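Ubiquitin-activating enzyme E1-like (Saccharomyces cerevisiae, PDB 3ONH) belongs to the Uba2 subunit of the SUMO E1 enzyme, which activates SMT3 with ATP, and is the ubiquitin-fold domain that binds the E2 Ubc9. Local coordinates at residues S23-L28 and I39-A44. Sequence-based numbering, arbitrary orientation.
Sequences SDFVVL and ISLLDA
Leu41 reaches from strand 39-43 to helix 22-33 and overlaps Val26 with its CD1 methyl, which also reaches the edge of the Phe25 ring. The shortest approach is that of Leu41 CD1 to Val26 CG2, 3.9 Å, where the two branched side chains meet at a slant. Toward Phe25 the same methyl lies close to the ring plane, roughly at right angles to its approach to Val26, with Leu41 CD1 4.3 Å from Phe25 CD2; neither face of the ring is used by this leucine. Leu41 CG stands anti to the backbone N (chi1 -165°), which carries the isobutyl group out from the strand and brings CD1 to the helix.

Val26 divides its two methyls between two residues of the strand. With CG1 anti to its own backbone N (chi1 168°), CG2 is left for Leu41 while CG1 faces Ile39, the gap from Val26 CG1 to Ile39 CG2 being a looser 4.4 Å. Ile39 and Leu41, two positions apart, both direct their CB atoms at the helix, as alternate residues of an extended strand do.

This is the helix-on-sheet packing of a ubiquitin-like fold, the ubiquitin-fold domain of Uba2, in which helix 22-33 lies across the mixed sheet. The axes of the short segments 23-28 and 39-43 come within 10.4 Å, with their N-to-C directions 119° apart. Only hydrocarbon side-chain atoms meet, all four residues that touch are buried, and no hydrogen bond joins the segments. Phe76 of the neighbouring strand 73-78 touches both Ile39 and Leu41, and Ile74 adds to the cover of Leu41. On the side of strand 48-52, Phe51 packs against Val26, while the backbone of Leu41 is hydrogen-bonded to that strand.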
# COMPACT_ATOMS: atom_id res chain seq x y z
N SER A 23 7.09 1.14 -6.96
CA SER A 23 6.27 1.66 -8.05
C SER A 23 5.16 0.68 -8.41
O SER A 23 4.02 1.08 -8.65
CB SER A 23 7.13 1.96 -9.28
OG SER A 23 7.93 0.84 -9.63
N ASP A 24 5.50 -0.60 -8.45
CA ASP A 24 4.53 -1.63 -8.79
C ASP A 24 3.51 -1.81 -7.68
O ASP A 24 2.33 -2.05 -7.94
CB ASP A 24 5.23 -2.95 -9.12
CG ASP A 24 5.90 -2.93 -10.47
OD1 ASP A 24 5.49 -2.11 -11.32
OD2 ASP A 24 6.84 -3.72 -10.69
N PHE A 25 3.96 -1.70 -6.44
CA PHE A 25 3.07 -1.86 -5.30
C PHE A 25 2.00 -0.78 -5.31
O PHE A 25 0.82 -1.04 -5.05
CB PHE A 25 3.87 -1.82 -4.01
CG PHE A 25 3.15 -2.41 -2.83
CD1 PHE A 25 2.76 -3.74 -2.85
CD2 PHE A 25 2.90 -1.65 -1.70
CE1 PHE A 25 2.11 -4.30 -1.76
CE2 PHE A 25 2.24 -2.20 -0.61
CZ PHE A 25 1.85 -3.53 -0.64
N VAL A 26 2.42 0.44 -5.64
CA VAL A 26 1.52 1.58 -5.71
C VAL A 26 0.43 1.45 -6.78
O VAL A 26 -0.75 1.71 -6.54
CB VAL A 26 2.31 2.87 -5.96
CG1 VAL A 26 1.37 4.00 -6.31
CG2 VAL A 26 3.12 3.23 -4.72
N VAL A 27 0.83 1.07 -7.99
CA VAL A 27 -0.11 0.79 -9.06
C VAL A 27 -1.12 -0.27 -8.64
O VAL A 27 -2.33 -0.10 -8.83
CB VAL A 27 0.63 0.30 -10.32
CG1 VAL A 27 -0.35 0.12 -11.47
CG2 VAL A 27 1.72 1.29 -10.71
N LEU A 28 -0.62 -1.35 -8.04
CA LEU A 28 -1.43 -2.47 -7.58
C LEU A 28 -2.53 -2.03 -6.64
O LEU A 28 -3.69 -2.39 -6.80
CB LEU A 28 -0.53 -3.46 -6.84
CG LEU A 28 -0.83 -4.96 -6.91
CD1 LEU A 28 -0.06 -5.67 -5.82
CD2 LEU A 28 -2.31 -5.24 -6.79
N ILE A 39 -1.71 10.04 -5.07
CA ILE A 39 -1.91 9.21 -3.89
C ILE A 39 -0.83 9.46 -2.85
O ILE A 39 0.19 10.10 -3.13
CB ILE A 39 -1.91 7.72 -4.30
CG1 ILE A 39 -3.22 7.07 -3.90
CG2 ILE A 39 -0.67 6.99 -3.78
CD1 ILE A 39 -4.40 7.69 -4.57
N SER A 40 -1.07 8.96 -1.64
CA SER A 40 -0.07 9.00 -0.57
C SER A 40 0.08 7.61 0.03
O SER A 40 -0.90 6.97 0.35
CB SER A 40 -0.50 9.98 0.52
OG SER A 40 0.62 10.71 1.01
N LEU A 41 1.33 7.17 0.18
CA LEU A 41 1.64 5.90 0.83
C LEU A 41 2.58 6.13 2.00
O LEU A 41 3.73 6.54 1.82
CB LEU A 41 2.26 4.91 -0.16
CG LEU A 41 2.30 3.44 0.26
CD1 LEU A 41 2.53 2.55 -0.95
CD2 LEU A 41 3.36 3.18 1.31
N LEU A 42 2.08 5.87 3.20
CA LEU A 42 2.82 6.12 4.42
C LEU A 42 3.01 4.81 5.19
O LEU A 42 2.12 3.96 5.21
CB LEU A 42 2.04 7.12 5.27
CG LEU A 42 2.55 7.45 6.67
CD1 LEU A 42 3.54 8.59 6.61
CD2 LEU A 42 1.38 7.82 7.56
N ASP A 43 4.17 4.64 5.82
CA ASP A 43 4.30 3.61 6.83
C ASP A 43 3.58 4.13 8.08
O ASP A 43 4.05 5.06 8.73
CB ASP A 43 5.78 3.30 7.12
CG ASP A 43 5.97 2.08 8.03
OD1 ASP A 43 5.01 1.72 8.73
OD2 ASP A 43 7.07 1.48 8.05
N ALA A 44 2.42 3.57 8.39
CA ALA A 44 1.67 4.03 9.55
C ALA A 44 2.33 3.55 10.85
O ALA A 44 2.15 4.17 11.91
CB ALA A 44 0.21 3.60 9.47